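Local coordinates for Spermidine/putrescine ABC transporter, periplasmic binding protein (Treponema pallidum, PDB 2V84) that probably binds polyamines such as spermidine and putrescine in the periplasm as the receptor of an ABC transporter, at residues I134-W148 and E241-P254. Numbering follows the deposited sequence.
Sequences IAVNKKAVPSYARTW and EHIDFFIPQDVASP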
# COMPACT_ATOMS: atom_id res chain seq x y z
N ILE A 134 -3.35 12.52 -0.39
CA ILE A 134 -2.98 13.70 -1.16
C ILE A 134 -2.15 14.60 -0.27
O ILE A 134 -2.51 14.83 0.88
CB ILE A 134 -4.26 14.49 -1.62
CG1 ILE A 134 -5.22 13.58 -2.39
CG2 ILE A 134 -3.88 15.74 -2.45
CD1 ILE A 134 -6.65 14.13 -2.52
N ALA A 135 -1.05 15.10 -0.82
CA ALA A 135 -0.23 16.12 -0.18
C ALA A 135 -0.51 17.46 -0.84
O ALA A 135 -0.54 17.56 -2.06
CB ALA A 135 1.24 15.76 -0.29
N VAL A 136 -0.70 18.51 -0.04
CA VAL A 136 -0.94 19.83 -0.58
C VAL A 136 0.13 20.73 -0.01
O VAL A 136 0.40 20.65 1.19
CB VAL A 136 -2.31 20.40 -0.19
CG1 VAL A 136 -2.42 21.83 -0.68
CG2 VAL A 136 -3.43 19.57 -0.83
N ASN A 137 0.75 21.54 -0.86
CA ASN A 137 1.68 22.58 -0.44
C ASN A 137 0.84 23.80 -0.02
O ASN A 137 0.30 24.50 -0.87
CB ASN A 137 2.66 22.90 -1.58
CG ASN A 137 3.63 24.02 -1.24
OD1 ASN A 137 3.34 24.85 -0.40
ND2 ASN A 137 4.80 24.04 -1.89
N LYS A 138 0.72 24.00 1.29
CA LYS A 138 -0.19 24.97 1.92
C LYS A 138 0.21 26.41 1.69
O LYS A 138 -0.62 27.33 1.80
CB LYS A 138 -0.25 24.75 3.43
CG LYS A 138 -0.92 23.49 3.90
CD LYS A 138 -1.26 23.57 5.39
CE LYS A 138 -0.04 23.42 6.29
NZ LYS A 138 -0.40 23.33 7.75
N LYS A 139 1.50 26.65 1.43
CA LYS A 139 1.93 28.00 1.10
C LYS A 139 1.59 28.34 -0.36
O LYS A 139 1.31 29.50 -0.68
CB LYS A 139 3.41 28.27 1.45
CG LYS A 139 4.46 27.58 0.59
CD LYS A 139 5.86 27.66 1.22
CE LYS A 139 6.66 26.36 0.92
NZ LYS A 139 8.09 26.46 1.36
N ALA A 140 1.58 27.34 -1.24
CA ALA A 140 1.23 27.57 -2.64
C ALA A 140 -0.29 27.47 -2.90
O ALA A 140 -0.81 28.08 -3.84
CB ALA A 140 1.99 26.63 -3.53
N VAL A 141 -0.98 26.69 -2.07
CA VAL A 141 -2.43 26.53 -2.20
C VAL A 141 -3.07 26.79 -0.84
O VAL A 141 -3.30 25.85 -0.09
CB VAL A 141 -2.82 25.08 -2.67
CG1 VAL A 141 -4.23 25.09 -3.18
CG2 VAL A 141 -1.88 24.57 -3.75
N PRO A 142 -3.33 28.07 -0.51
CA PRO A 142 -3.86 28.41 0.82
C PRO A 142 -5.31 27.96 1.07
O PRO A 142 -5.65 27.65 2.23
CB PRO A 142 -3.75 29.93 0.88
CG PRO A 142 -2.90 30.32 -0.29
CD PRO A 142 -3.12 29.28 -1.32
N SER A 143 -6.11 27.88 0.01
CA SER A 143 -7.52 27.45 0.13
C SER A 143 -7.83 26.21 -0.72
O SER A 143 -7.62 26.20 -1.93
CB SER A 143 -8.47 28.62 -0.22
OG SER A 143 -9.83 28.24 -0.05
N TYR A 144 -8.33 25.16 -0.08
CA TYR A 144 -8.67 23.92 -0.79
C TYR A 144 -9.61 23.09 0.06
O TYR A 144 -9.59 23.20 1.29
CB TYR A 144 -7.38 23.11 -1.13
CG TYR A 144 -6.51 22.85 0.08
CD1 TYR A 144 -5.61 23.82 0.54
CD2 TYR A 144 -6.61 21.64 0.79
CE1 TYR A 144 -4.82 23.60 1.66
CE2 TYR A 144 -5.83 21.41 1.92
CZ TYR A 144 -4.94 22.41 2.35
OH TYR A 144 -4.16 22.22 3.47
N ALA A 145 -10.42 22.26 -0.60
CA ALA A 145 -11.21 21.27 0.12
C ALA A 145 -10.38 20.00 0.14
O ALA A 145 -9.61 19.74 -0.80
CB ALA A 145 -12.57 21.02 -0.57
N ARG A 146 -10.53 19.20 1.20
CA ARG A 146 -9.71 18.01 1.40
C ARG A 146 -10.39 16.79 0.76
O ARG A 146 -10.90 15.89 1.44
CB ARG A 146 -9.48 17.79 2.90
CG ARG A 146 -8.59 18.83 3.55
CD ARG A 146 -8.08 18.33 4.93
NE ARG A 146 -7.15 19.26 5.56
CZ ARG A 146 -7.49 20.33 6.29
NH1 ARG A 146 -8.77 20.64 6.49
NH2 ARG A 146 -6.56 21.12 6.82
N THR A 147 -10.43 16.81 -0.57
CA THR A 147 -11.24 15.87 -1.35
C THR A 147 -10.49 15.55 -2.65
O THR A 147 -9.63 16.32 -3.08
CB THR A 147 -12.66 16.44 -1.72
OG1 THR A 147 -12.51 17.55 -2.62
CG2 THR A 147 -13.42 16.93 -0.49
N TRP A 148 -10.87 14.46 -3.29
CA TRP A 148 -10.29 14.08 -4.60
C TRP A 148 -10.56 15.11 -5.69
O TRP A 148 -9.86 15.16 -6.69
CB TRP A 148 -10.82 12.71 -5.05
CG TRP A 148 -10.38 11.61 -4.12
CD1 TRP A 148 -11.15 10.97 -3.20
CD2 TRP A 148 -9.05 11.06 -3.98
NE1 TRP A 148 -10.39 10.06 -2.49
CE2 TRP A 148 -9.11 10.10 -2.95
CE3 TRP A 148 -7.83 11.30 -4.62
CZ2 TRP A 148 -7.98 9.36 -2.54
CZ3 TRP A 148 -6.71 10.57 -4.22
CH2 TRP A 148 -6.80 9.60 -3.20
N GLU A 241 5.89 21.49 8.09
CA GLU A 241 4.75 22.25 8.61
C GLU A 241 3.90 22.85 7.49
O GLU A 241 2.75 23.25 7.71
CB GLU A 241 5.20 23.36 9.57
CG GLU A 241 6.11 24.41 8.93
CD GLU A 241 6.60 25.47 9.93
OE1 GLU A 241 7.11 25.10 11.01
OE2 GLU A 241 6.48 26.67 9.60
N HIS A 242 4.48 22.93 6.29
CA HIS A 242 3.82 23.53 5.15
C HIS A 242 3.08 22.49 4.32
O HIS A 242 2.47 22.84 3.33
CB HIS A 242 4.83 24.23 4.24
CG HIS A 242 5.56 25.35 4.90
ND1 HIS A 242 5.03 26.62 5.00
CD2 HIS A 242 6.76 25.39 5.51
CE1 HIS A 242 5.89 27.40 5.64
NE2 HIS A 242 6.95 26.68 5.96
N ILE A 243 3.17 21.23 4.73
CA ILE A 243 2.52 20.15 4.00
C ILE A 243 1.25 19.73 4.72
O ILE A 243 1.26 19.47 5.92
CB ILE A 243 3.42 18.88 3.84
CG1 ILE A 243 4.79 19.24 3.26
CG2 ILE A 243 2.73 17.82 2.93
CD1 ILE A 243 5.80 18.11 3.35
N ASP A 244 0.15 19.62 3.98
CA ASP A 244 -1.03 18.98 4.50
C ASP A 244 -1.19 17.73 3.69
O ASP A 244 -1.48 17.81 2.49
CB ASP A 244 -2.25 19.88 4.31
CG ASP A 244 -3.51 19.34 4.96
OD1 ASP A 244 -3.49 18.25 5.57
OD2 ASP A 244 -4.55 20.02 4.83
N PHE A 245 -0.95 16.59 4.33
CA PHE A 245 -1.22 15.30 3.75
C PHE A 245 -2.51 14.84 4.39
O PHE A 245 -2.65 14.91 5.61
CB PHE A 245 -0.10 14.29 4.06
CG PHE A 245 -0.42 12.92 3.58
CD1 PHE A 245 -0.13 12.54 2.28
CD2 PHE A 245 -1.12 12.04 4.40
CE1 PHE A 245 -0.53 11.31 1.82
CE2 PHE A 245 -1.48 10.80 3.95
CZ PHE A 245 -1.20 10.43 2.66
N PHE A 246 -3.43 14.36 3.56
CA PHE A 246 -4.70 13.80 4.04
C PHE A 246 -5.17 12.69 3.14
O PHE A 246 -4.90 12.69 1.94
CB PHE A 246 -5.80 14.88 4.11
CG PHE A 246 -5.94 15.69 2.86
CD1 PHE A 246 -5.16 16.82 2.66
CD2 PHE A 246 -6.87 15.35 1.89
CE1 PHE A 246 -5.27 17.58 1.49
CE2 PHE A 246 -6.99 16.09 0.73
CZ PHE A 246 -6.18 17.21 0.52
N ILE A 247 -5.88 11.74 3.72
CA ILE A 247 -6.64 10.76 2.95
C ILE A 247 -8.07 11.31 3.01
O ILE A 247 -8.59 11.50 4.10
CB ILE A 247 -6.56 9.36 3.60
CG1 ILE A 247 -5.10 8.90 3.69
CG2 ILE A 247 -7.47 8.35 2.87
CD1 ILE A 247 -4.76 8.07 4.94
N PRO A 248 -8.70 11.60 1.84
CA PRO A 248 -10.03 12.18 1.84
C PRO A 248 -11.03 11.35 2.67
O PRO A 248 -11.11 10.13 2.51
CB PRO A 248 -10.40 12.17 0.35
CG PRO A 248 -9.06 12.34 -0.32
CD PRO A 248 -8.15 11.46 0.47
N GLN A 249 -11.75 12.04 3.56
CA GLN A 249 -12.60 11.38 4.56
C GLN A 249 -14.09 11.44 4.24
O GLN A 249 -14.90 10.80 4.93
CB GLN A 249 -12.33 11.99 5.95
CG GLN A 249 -10.90 11.80 6.48
CD GLN A 249 -10.55 10.35 6.81
OE1 GLN A 249 -11.20 9.70 7.62
NE2 GLN A 249 -9.50 9.84 6.18
N ASP A 250 -14.46 12.21 3.21
CA ASP A 250 -15.87 12.38 2.85
C ASP A 250 -16.40 11.28 1.92
O ASP A 250 -17.58 11.25 1.58
CB ASP A 250 -16.14 13.79 2.30
CG ASP A 250 -15.54 14.02 0.91
OD1 ASP A 250 -14.38 13.60 0.65
OD2 ASP A 250 -16.24 14.66 0.09
N VAL A 251 -15.50 10.37 1.53
CA VAL A 251 -15.80 9.24 0.65
C VAL A 251 -15.04 8.00 1.13
O VAL A 251 -14.17 8.12 1.99
CB VAL A 251 -15.41 9.54 -0.84
CG1 VAL A 251 -16.25 10.68 -1.41
CG2 VAL A 251 -13.93 9.82 -0.96
N ALA A 252 -15.37 6.83 0.59
CA ALA A 252 -14.68 5.59 0.95
C ALA A 252 -13.44 5.40 0.08
O ALA A 252 -13.42 4.58 -0.82
CB ALA A 252 -15.63 4.39 0.83
N SER A 253 -12.42 6.20 0.35
CA SER A 253 -11.17 6.18 -0.42
C SER A 253 -10.51 4.81 -0.38
O SER A 253 -10.60 4.11 0.62
CB SER A 253 -10.19 7.21 0.13
OG SER A 253 -10.80 8.47 0.22
N PRO A 254 -9.80 4.44 -1.47
CA PRO A 254 -9.11 3.15 -1.49
C PRO A 254 -8.04 3.00 -0.40
O PRO A 254 -7.20 3.90 -0.17
CB PRO A 254 -8.47 3.08 -2.88
CG PRO A 254 -8.83 4.31 -3.61
CD PRO A 254 -9.61 5.23 -2.70
O HOH W 1 0.13 20.29 8.06
O HOH W 2 -11.14 14.76 4.01
O HOH W 3 -13.52 13.13 -1.95
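With chi1 at -174°, D244 turns its carboxylate carbon CG anti to the backbone N and under the loop that returns over the strands, where Y144 and R146 meet it; CG of F246, with chi1 at 50°, lies between N and the carbonyl carbon, and the ring turns in beneath the same loop. OD2 of D244 takes both polar partners: Y144 OH comes to its anti lone pair at 2.6 Å, while R146 NE reaches the syn lone pair at 2.8 Å in a salt bridge whose N-H is bent (139°), with OD2 tilted from the guanidinium plane. Two donors on this one oxygen anchor OD2 and probably favour the charged form. Next to it the F246 ring is sandwiched: R146 CB lies over one face, 3.9 Å from the ring centroid, I134 CB and O lie over the other, and V136 CG2 meets the edge 3.6 Å from CE1. Beneath this, strands 134-137 and 243-246 run antiparallel, I134 with F246 and V136 with D244 as hydrogen-bonded pairs, in the mixed sheet of one lobe of the bilobal solute-binding fold. The other side of the sheet carries A135, I243 and F245, covered by helices 212-218 and 228-234. Further along, P248 CG sits over the five-membered ring of W148, 3.5 Å from its centroid. NE1 of W148 points in the ring plane to S253 OG at 3.2 Å, and that hydroxyl in turn bonds P248 O. Just beyond, P254 touches E168, predicted to bind spermidine. At the other end, K138 N bonds H242 O at 2.9 Å, while a water links K138 NZ to I243 O.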